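Local coordinates for protein tyrosine--tRNA ligase, mitochondrial (Coccidioides posadasii, PDB 5IJX) that probably attaches L-tyrosine to mitochondrial tRNA(Tyr) at the expense of ATP, this chain being the class I catalytic portion, which holds bound tyrosine, at residues Lys99-Ile104 with Arg231-Gln236; Asp224-Phe229 with Gly255-Asn260. One frame throughout, in Å; residues are numbered along the deposited sequence.

Contact 1 (Lys99-Ile104 with Arg231-Gln236)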
ATOM      1  N   LYS A  99       1.519 -29.658  -7.339  1.00 67.19           N
ATOM      2  CA  LYS A  99       1.251 -29.011  -6.063  1.00 68.52           C
ATOM      3  C   LYS A  99      -0.079 -28.272  -6.108  1.00 64.79           C
ATOM      4  O   LYS A  99      -0.398 -27.593  -7.088  1.00 63.11           O
ATOM      5  CB  LYS A  99       2.375 -28.039  -5.703  1.00 72.55           C
ATOM      6  CG  LYS A  99       2.248 -27.475  -4.294  1.00 72.46           C
ATOM      7  CD  LYS A  99       3.476 -26.682  -3.876  1.00 71.49           C
ATOM      8  CE  LYS A  99       3.460 -26.399  -2.380  1.00 75.72           C
ATOM      9  NZ  LYS A  99       4.624 -25.577  -1.948  1.00 81.75           N
ATOM     10  N   ALA A 100      -0.854 -28.409  -5.036  1.00 65.14           N
ATOM     11  CA  ALA A 100      -2.154 -27.767  -4.911  1.00 59.56           C
ATOM     12  C   ALA A 100      -2.180 -26.923  -3.646  1.00 59.74           C
ATOM     13  O   ALA A 100      -1.891 -27.421  -2.551  1.00 65.76           O
ATOM     14  CB  ALA A 100      -3.280 -28.802  -4.878  1.00 63.10           C
ATOM     15  N   VAL A 101      -2.530 -25.649  -3.804  1.00 61.98           N
ATOM     16  CA  VAL A 101      -2.574 -24.692  -2.706  1.00 58.06           C
ATOM     17  C   VAL A 101      -3.979 -24.115  -2.636  1.00 62.89           C
ATOM     18  O   VAL A 101      -4.419 -23.424  -3.564  1.00 62.80           O
ATOM     19  CB  VAL A 101      -1.536 -23.572  -2.885  1.00 60.51           C
ATOM     20  CG1 VAL A 101      -1.744 -22.475  -1.850  1.00 65.63           C
ATOM     21  CG2 VAL A 101      -0.126 -24.132  -2.786  1.00 66.45           C
ATOM     22  N   PHE A 102      -4.677 -24.390  -1.541  1.00 67.52           N
ATOM     23  CA  PHE A 102      -5.953 -23.750  -1.253  1.00 59.74           C
ATOM     24  C   PHE A 102      -5.683 -22.520  -0.395  1.00 56.75           C
ATOM     25  O   PHE A 102      -5.079 -22.631   0.674  1.00 61.35           O
ATOM     26  CB  PHE A 102      -6.896 -24.711  -0.529  1.00 63.98           C
ATOM     27  CG  PHE A 102      -7.154 -25.994  -1.271  1.00 63.92           C
ATOM     28  CD1 PHE A 102      -8.326 -26.174  -1.985  1.00 75.19           C
ATOM     29  CD2 PHE A 102      -6.228 -27.023  -1.244  1.00 66.14           C
ATOM     30  CE1 PHE A 102      -8.568 -27.355  -2.661  1.00 79.61           C
ATOM     31  CE2 PHE A 102      -6.465 -28.205  -1.920  1.00 68.35           C
ATOM     32  CZ  PHE A 102      -7.635 -28.371  -2.629  1.00 74.45           C
ATOM     33  N   LEU A 103      -6.126 -21.353  -0.859  1.00 58.72           N
ATOM     34  CA  LEU A 103      -5.847 -20.090  -0.186  1.00 64.04           C
ATOM     35  C   LEU A 103      -7.139 -19.459   0.312  1.00 67.00           C
ATOM     36  O   LEU A 103      -8.101 -19.313  -0.449  1.00 69.43           O
ATOM     37  CB  LEU A 103      -5.117 -19.118  -1.119  1.00 71.43           C
ATOM     38  CG  LEU A 103      -4.826 -17.733  -0.534  1.00 73.44           C
ATOM     39  CD1 LEU A 103      -4.035 -17.846   0.761  1.00 87.54           C
ATOM     40  CD2 LEU A 103      -4.076 -16.876  -1.536  1.00 74.12           C
ATOM     41  N   ILE A 104      -7.150 -19.084   1.588  1.00 61.85           N
ATOM     42  CA  ILE A 104      -8.241 -18.332   2.196  1.00 69.62           C
ATOM     43  C   ILE A 104      -7.856 -16.859   2.201  1.00 61.90           C
ATOM     44  O   ILE A 104      -6.734 -16.505   2.584  1.00 67.30           O
ATOM     45  CB  ILE A 104      -8.528 -18.829   3.623  1.00 68.43           C
ATOM     46  CG1 ILE A 104      -9.028 -20.277   3.598  1.00 61.53           C
ATOM     47  CG2 ILE A 104      -9.544 -17.931   4.315  1.00 74.07           C
ATOM     48  N   ARG A 231       7.371 -19.320  -4.580  1.00 63.38           N
ATOM     49  CA  ARG A 231       7.354 -20.608  -3.895  1.00 70.75           C
ATOM     50  C   ARG A 231       6.786 -21.713  -4.786  1.00 76.74           C
ATOM     51  O   ARG A 231       6.036 -22.580  -4.333  1.00 66.07           O
ATOM     52  CB  ARG A 231       6.573 -20.497  -2.589  1.00 69.20           C
ATOM     53  CG  ARG A 231       7.231 -19.536  -1.608  1.00 71.91           C
ATOM     54  CD  ARG A 231       6.327 -19.150  -0.455  1.00 64.18           C
ATOM     55  NE  ARG A 231       7.047 -18.334   0.522  1.00 69.00           N
ATOM     56  CZ  ARG A 231       7.366 -17.055   0.344  1.00 66.33           C
ATOM     57  NH1 ARG A 231       7.035 -16.428  -0.777  1.00 65.74           N
ATOM     58  NH2 ARG A 231       8.024 -16.399   1.289  1.00 70.73           N
ATOM     59  N   LYS A 232       7.143 -21.680  -6.071  1.00 74.50           N
ATOM     60  CA  LYS A 232       6.938 -22.760  -7.037  1.00 71.69           C
ATOM     61  C   LYS A 232       5.506 -22.871  -7.550  1.00 72.88           C
ATOM     62  O   LYS A 232       5.191 -23.858  -8.237  1.00 76.76           O
ATOM     63  CB  LYS A 232       7.357 -24.114  -6.454  1.00 78.01           C
ATOM     64  CG  LYS A 232       8.749 -24.120  -5.822  1.00 82.23           C
ATOM     65  CD  LYS A 232       9.836 -23.772  -6.831  1.00 85.89           C
ATOM     66  CE  LYS A 232      11.212 -23.788  -6.185  1.00 93.19           C
ATOM     67  NZ  LYS A 232      12.307 -23.670  -7.189  1.00 93.83           N
ATOM     68  N   VAL A 233       4.634 -21.909  -7.261  1.00 68.73           N
ATOM     69  CA  VAL A 233       3.257 -21.921  -7.748  1.00 66.64           C
ATOM     70  C   VAL A 233       3.174 -20.996  -8.956  1.00 66.40           C
ATOM     71  O   VAL A 233       3.366 -19.783  -8.830  1.00 59.78           O
ATOM     72  CB  VAL A 233       2.270 -21.491  -6.653  1.00 67.76           C
ATOM     73  CG1 VAL A 233       0.852 -21.409  -7.210  1.00 65.79           C
ATOM     74  CG2 VAL A 233       2.330 -22.459  -5.474  1.00 74.53           C
ATOM     75  N   GLN A 234       2.864 -21.561 -10.125  1.00 63.69           N
ATOM     76  CA  GLN A 234       2.895 -20.808 -11.372  1.00 53.02           C
ATOM     77  C   GLN A 234       1.548 -20.659 -12.061  1.00 57.60           C
ATOM     78  O   GLN A 234       1.453 -19.880 -13.017  1.00 56.68           O
ATOM     79  CB  GLN A 234       3.877 -21.459 -12.358  1.00 54.26           C
ATOM     80  CG  GLN A 234       5.339 -21.196 -12.032  1.00 67.17           C
ATOM     81  CD  GLN A 234       6.286 -21.816 -13.043  1.00 70.29           C
ATOM     82  OE1 GLN A 234       7.183 -22.579 -12.684  1.00 73.55           O
ATOM     83  NE2 GLN A 234       6.095 -21.483 -14.315  1.00 71.46           N
ATOM     84  N   VAL A 235       0.511 -21.366 -11.620  1.00 52.81           N
ATOM     85  CA  VAL A 235      -0.805 -21.305 -12.245  1.00 57.57           C
ATOM     86  C   VAL A 235      -1.816 -20.871 -11.195  1.00 55.07           C
ATOM     87  O   VAL A 235      -1.879 -21.461 -10.110  1.00 69.05           O
ATOM     88  CB  VAL A 235      -1.210 -22.662 -12.849  1.00 63.32           C
ATOM     89  CG1 VAL A 235      -2.507 -22.524 -13.633  1.00 54.38           C
ATOM     90  CG2 VAL A 235      -0.100 -23.209 -13.732  1.00 64.93           C
ATOM     91  N   GLN A 236      -2.605 -19.847 -11.511  1.00 54.18           N
ATOM     92  CA  GLN A 236      -3.720 -19.453 -10.658  1.00 50.87           C
ATOM     93  C   GLN A 236      -5.025 -19.899 -11.300  1.00 54.77           C
ATOM     94  O   GLN A 236      -5.257 -19.648 -12.488  1.00 50.40           O
ATOM     95  CB  GLN A 236      -3.751 -17.942 -10.408  1.00 60.36           C
ATOM     96  CG  GLN A 236      -4.791 -17.542  -9.350  1.00 52.14           C
ATOM     97  CD  GLN A 236      -4.883 -16.043  -9.078  1.00 51.60           C
ATOM     98  OE1 GLN A 236      -5.813 -15.589  -8.413  1.00 56.43           O
ATOM     99  NE2 GLN A 236      -3.921 -15.274  -9.577  1.00 55.92           N
TER

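Contact 2 (Asp224-Phe229 with Gly255-Asn260). With TYR (tyrosine), chain B.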
ATOM      1  N   ASP A 224      -0.466 -11.721  -3.641  1.00 58.99           N
ATOM      2  CA  ASP A 224      -0.612 -13.117  -3.246  1.00 50.99           C
ATOM      3  C   ASP A 224      -0.040 -14.025  -4.325  1.00 51.90           C
ATOM      4  O   ASP A 224       0.746 -14.941  -4.040  1.00 63.28           O
ATOM      5  CB  ASP A 224      -2.084 -13.452  -2.992  1.00 58.07           C
ATOM      6  CG  ASP A 224      -2.647 -12.751  -1.775  1.00 61.26           C
ATOM      7  OD1 ASP A 224      -1.862 -12.186  -0.986  1.00 60.40           O
ATOM      8  OD2 ASP A 224      -3.884 -12.782  -1.603  1.00 56.92           O
ATOM      9  N   PHE A 225      -0.413 -13.768  -5.583  1.00 47.02           N
ATOM     10  CA  PHE A 225       0.108 -14.563  -6.691  1.00 42.72           C
ATOM     11  C   PHE A 225       1.630 -14.506  -6.755  1.00 49.00           C
ATOM     12  O   PHE A 225       2.281 -15.518  -7.015  1.00 58.92           O
ATOM     13  CB  PHE A 225      -0.494 -14.080  -8.010  1.00 49.62           C
ATOM     14  CG  PHE A 225      -0.375 -15.068  -9.144  1.00 53.31           C
ATOM     15  CD1 PHE A 225       0.302 -16.269  -8.988  1.00 54.83           C
ATOM     16  CD2 PHE A 225      -0.943 -14.786 -10.376  1.00 59.56           C
ATOM     17  CE1 PHE A 225       0.405 -17.165 -10.034  1.00 55.94           C
ATOM     18  CE2 PHE A 225      -0.846 -15.681 -11.424  1.00 59.97           C
ATOM     19  CZ  PHE A 225      -0.170 -16.872 -11.252  1.00 59.08           C
ATOM     20  N   TRP A 226       2.215 -13.327  -6.545  1.00 56.46           N
ATOM     21  CA  TRP A 226       3.668 -13.195  -6.590  1.00 49.88           C
ATOM     22  C   TRP A 226       4.319 -13.948  -5.437  1.00 51.28           C
ATOM     23  O   TRP A 226       5.305 -14.675  -5.628  1.00 61.74           O
ATOM     24  CB  TRP A 226       4.031 -11.710  -6.567  1.00 46.25           C
ATOM     25  CG  TRP A 226       5.467 -11.384  -6.307  1.00 61.31           C
ATOM     26  CD1 TRP A 226       5.963 -10.664  -5.259  1.00 67.13           C
ATOM     27  CD2 TRP A 226       6.591 -11.738  -7.118  1.00 60.24           C
ATOM     28  NE1 TRP A 226       7.328 -10.553  -5.364  1.00 65.11           N
ATOM     29  CE2 TRP A 226       7.739 -11.205  -6.496  1.00 67.06           C
ATOM     30  CE3 TRP A 226       6.741 -12.458  -8.306  1.00 52.62           C
ATOM     31  CZ2 TRP A 226       9.018 -11.371  -7.023  1.00 69.65           C
ATOM     32  CZ3 TRP A 226       8.011 -12.623  -8.826  1.00 64.03           C
ATOM     33  CH2 TRP A 226       9.133 -12.080  -8.186  1.00 63.27           C
ATOM     34  N   TYR A 227       3.759 -13.801  -4.237  1.00 53.45           N
ATOM     35  CA  TYR A 227       4.264 -14.508  -3.067  1.00 52.98           C
ATOM     36  C   TYR A 227       4.304 -16.009  -3.315  1.00 52.94           C
ATOM     37  O   TYR A 227       5.320 -16.666  -3.062  1.00 56.30           O
ATOM     38  CB  TYR A 227       3.391 -14.176  -1.857  1.00 52.74           C
ATOM     39  CG  TYR A 227       3.781 -14.885  -0.580  1.00 55.88           C
ATOM     40  CD1 TYR A 227       4.609 -14.274   0.353  1.00 64.55           C
ATOM     41  CD2 TYR A 227       3.309 -16.163  -0.300  1.00 59.12           C
ATOM     42  CE1 TYR A 227       4.964 -14.920   1.525  1.00 63.88           C
ATOM     43  CE2 TYR A 227       3.662 -16.815   0.866  1.00 65.72           C
ATOM     44  CZ  TYR A 227       4.486 -16.190   1.778  1.00 72.30           C
ATOM     45  OH  TYR A 227       4.833 -16.844   2.939  1.00 74.40           O
ATOM     46  N   LEU A 228       3.201 -16.574  -3.816  1.00 64.28           N
ATOM     47  CA  LEU A 228       3.183 -17.999  -4.124  1.00 62.66           C
ATOM     48  C   LEU A 228       4.042 -18.331  -5.338  1.00 65.43           C
ATOM     49  O   LEU A 228       4.519 -19.464  -5.459  1.00 58.76           O
ATOM     50  CB  LEU A 228       1.746 -18.463  -4.355  1.00 57.63           C
ATOM     51  CG  LEU A 228       0.826 -18.291  -3.147  1.00 54.83           C
ATOM     52  CD1 LEU A 228      -0.612 -18.619  -3.519  1.00 54.09           C
ATOM     53  CD2 LEU A 228       1.297 -19.164  -1.991  1.00 60.63           C
ATOM     54  N   PHE A 229       4.252 -17.362  -6.227  1.00 64.56           N
ATOM     55  CA  PHE A 229       5.094 -17.574  -7.398  1.00 52.32           C
ATOM     56  C   PHE A 229       6.535 -17.824  -6.987  1.00 61.91           C
ATOM     57  O   PHE A 229       7.186 -18.736  -7.509  1.00 64.96           O
ATOM     58  CB  PHE A 229       4.995 -16.365  -8.330  1.00 52.40           C
ATOM     59  CG  PHE A 229       5.792 -16.499  -9.601  1.00 56.40           C
ATOM     60  CD1 PHE A 229       5.247 -17.116 -10.715  1.00 63.00           C
ATOM     61  CD2 PHE A 229       7.078 -15.987  -9.689  1.00 58.85           C
ATOM     62  CE1 PHE A 229       5.976 -17.232 -11.888  1.00 64.70           C
ATOM     63  CE2 PHE A 229       7.809 -16.099 -10.858  1.00 60.80           C
ATOM     64  CZ  PHE A 229       7.256 -16.722 -11.959  1.00 57.65           C
ATOM     65  N   GLY A 255       5.700  -8.025 -15.048  1.00 50.97           N
ATOM     66  CA  GLY A 255       6.251  -6.691 -14.878  1.00 53.09           C
ATOM     67  C   GLY A 255       7.402  -6.670 -13.893  1.00 58.17           C
ATOM     68  O   GLY A 255       8.403  -5.979 -14.103  1.00 63.84           O
ATOM     69  N   ILE A 256       7.281  -7.436 -12.809  1.00 54.96           N
ATOM     70  CA  ILE A 256       8.367  -7.530 -11.838  1.00 50.63           C
ATOM     71  C   ILE A 256       9.602  -8.139 -12.488  1.00 64.83           C
ATOM     72  O   ILE A 256      10.713  -7.608 -12.372  1.00 69.41           O
ATOM     73  CB  ILE A 256       7.910  -8.338 -10.610  1.00 49.59           C
ATOM     74  CG1 ILE A 256       6.824  -7.564  -9.861  1.00 56.72           C
ATOM     75  CG2 ILE A 256       9.090  -8.642  -9.692  1.00 55.55           C
ATOM     76  CD1 ILE A 256       6.211  -8.324  -8.704  1.00 61.04           C
ATOM     77  N   LEU A 257       9.428  -9.263 -13.189  1.00 74.26           N
ATOM     78  CA  LEU A 257      10.575  -9.930 -13.797  1.00 68.80           C
ATOM     79  C   LEU A 257      11.186  -9.072 -14.897  1.00 66.13           C
ATOM     80  O   LEU A 257      12.414  -8.970 -15.003  1.00 71.76           O
ATOM     81  CB  LEU A 257      10.163 -11.293 -14.349  1.00 69.44           C
ATOM     82  CG  LEU A 257       9.470 -12.247 -13.374  1.00 65.58           C
ATOM     83  CD1 LEU A 257       9.040 -13.506 -14.108  1.00 58.13           C
ATOM     84  CD2 LEU A 257      10.375 -12.599 -12.200  1.00 62.73           C
ATOM     85  N   LYS A 258      10.344  -8.442 -15.720  1.00 69.77           N
ATOM     86  CA  LYS A 258      10.833  -7.613 -16.816  1.00 70.12           C
ATOM     87  C   LYS A 258      11.602  -6.391 -16.328  1.00 77.35           C
ATOM     88  O   LYS A 258      12.310  -5.767 -17.127  1.00 75.93           O
ATOM     89  CB  LYS A 258       9.657  -7.173 -17.691  1.00 69.15           C
ATOM     90  CG  LYS A 258      10.060  -6.397 -18.934  1.00 75.86           C
ATOM     91  N   ALA A 259      11.479  -6.037 -15.046  1.00 79.03           N
ATOM     92  CA  ALA A 259      12.193  -4.901 -14.480  1.00 83.83           C
ATOM     93  C   ALA A 259      13.309  -5.300 -13.527  1.00 83.85           C
ATOM     94  O   ALA A 259      14.193  -4.481 -13.260  1.00 82.56           O
ATOM     95  CB  ALA A 259      11.217  -3.973 -13.743  1.00 87.15           C
ATOM     96  N   ASN A 260      13.288  -6.528 -13.011  1.00 82.50           N
ATOM     97  CA  ASN A 260      14.402  -7.101 -12.257  1.00 76.95           C
ATOM     98  C   ASN A 260      14.918  -8.320 -13.014  1.00 81.91           C
ATOM     99  O   ASN A 260      14.861  -9.448 -12.510  1.00 83.45           O
ATOM    100  CB  ASN A 260      13.980  -7.481 -10.840  1.00 89.08           C
ATOM    101  CG  ASN A 260      13.621  -6.276  -9.992  1.00 84.73           C
ATOM    102  OD1 ASN A 260      13.262  -5.223 -10.517  1.00 82.16           O
ATOM    103  ND2 ASN A 260      13.719  -6.426  -8.673  1.00 83.02           N
TER
HETATM  104  N   TYR B 501     -11.147 -12.935  -5.544  1.00 71.34           N
HETATM  105  CA  TYR B 501     -11.589 -14.201  -4.971  1.00 77.88           C
HETATM  106  C   TYR B 501     -13.099 -14.186  -4.728  1.00 80.94           C
HETATM  107  O   TYR B 501     -13.757 -15.229  -4.701  1.00 73.96           O
HETATM  108  CB  TYR B 501     -10.848 -14.481  -3.659  1.00 76.73           C
HETATM  109  CG  TYR B 501      -9.334 -14.460  -3.771  1.00 63.18           C
HETATM  110  CD1 TYR B 501      -8.688 -14.945  -4.902  1.00 55.85           C
HETATM  111  CD2 TYR B 501      -8.551 -13.953  -2.741  1.00 56.12           C
HETATM  112  CE1 TYR B 501      -7.305 -14.924  -5.001  1.00 57.41           C
HETATM  113  CE2 TYR B 501      -7.171 -13.928  -2.832  1.00 53.17           C
HETATM  114  CZ  TYR B 501      -6.552 -14.414  -3.962  1.00 56.95           C
HETATM  115  OH  TYR B 501      -5.177 -14.388  -4.049  1.00 52.88           O
HETATM  116  OXT TYR B 501     -13.699 -13.125  -4.549  1.00 84.91           O

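Contact 1 (Lys99-Ile104 with Arg231-Gln236)
V101 and V233 each have CG1 anti to the backbone N (chi1 171° and 176°), which leaves CG2 beside that N, and it is the two CG2 methyls that meet, 4.0 Å apart. The two isopropyl groups approach at a slant, touching through one branch each. Both valines are buried, and the beta-branched residue suits a strand: its methyls spread from CB close to the backbone, so one from each strand can meet over the strand between. The two strands are not neighbours in the mixed sheet. Strand 67-72 runs between them, parallel to both, and V101 bonds through its backbone to F68 and A70 of that strand. V233 also packs on L228, L103 on D224 and Q236 on F225, so helix 217-229 packs against this side.

K99 supplies the second, looser approach. Its chain is extended throughout, carrying NZ to 4.1 Å from the carbonyl O of R231, too far for a hydrogen bond. A long, flexible lysine suits this rim position: its side chain also packs on R163, and its amine reaches the margin near R231. R231 turns its own guanidinium away, with NH1 bonded to Y227 O and the group in a cation-pi interaction with the Y227 ring. K232, at positive phi, is the C-prime residue of the Schellman motif that ends the helix: V233 N bonds to L228 O and K232 N to F229 O. The chain thus leaves the helix and heads for strand 233-239.

No hydrogen bond joins the segments. The one close side-chain contact is apolar, and about half of the buried surface comes from K99, R231 and K232; the lysine ammonium may add a weak, long-range attraction to the R231 carbonyl. The chemistry implies plain packing within the Rossmann-type core, while L103 and Q236 line the tyrosine pocket.

Contact 2 (Asp224-Phe229 with Gly255-Asn260)
W226 and I256 mark the closest backbone approach, 9.0 Å between CA atoms, of two short helical segments whose axes lie 12.8 Å apart and are inclined at 59°. That spacing is wide enough for large side chains, and an indole fills much of it. Held with CG anti to the backbone N (chi1 167°), the W226 ring offers one face to I256. The isoleucine CD1 sits over the five-membered ring in a CH-pi contact, 3.8 Å from its centroid and 11° off the ring normal. The other branch, CG2, lies over the six-membered part, 3.8 Å from W226 CH2. Two-branched isoleucine can therefore cover both rings at once. L257 adds CD2 at 4.1 Å from W226 CZ3, while its CD1 comes near F229 CZ, so its forked end serves two aromatic rings. All four side chains are buried and join by apolar contact alone.

D224, one turn before L228, looks instead into the active site. Its OD2 accepts a hydrogen bond from the phenol OH of the bound tyrosine, 3.2 Å away, and also one from N169. OD1 is held by the indole N-H groups of W172 and W173, which position the carboxylate. An aspartate on this helix reading the substrate hydroxyl is characteristic of the tyrosine pocket of tyrosyl-tRNA synthetases.

How the contacts relate
From the N terminus the chain meets 99-104 first, then 224-229, 231-236 and lastly 255-260. Contact 1 closes a long excursion of 126 residues, mostly helical, back onto the central sheet. Contact 2 closes a short one of 25, which runs from helix 217-229 through strand 233-239 into helix 243-259. Because 224-229 lies within the first loop and 255-260 beyond it, the two closures cross, their centres about 14 Å apart. Contact 1 ties strand 99-104 to strand 233-239 across strand 67-72, and contact 2 ties helix 217-229 to helix 243-259. Their mutual packing, with Q234 CG 4.0 Å from F229 CE1, links sheet and helix beside the tyrosine pocket.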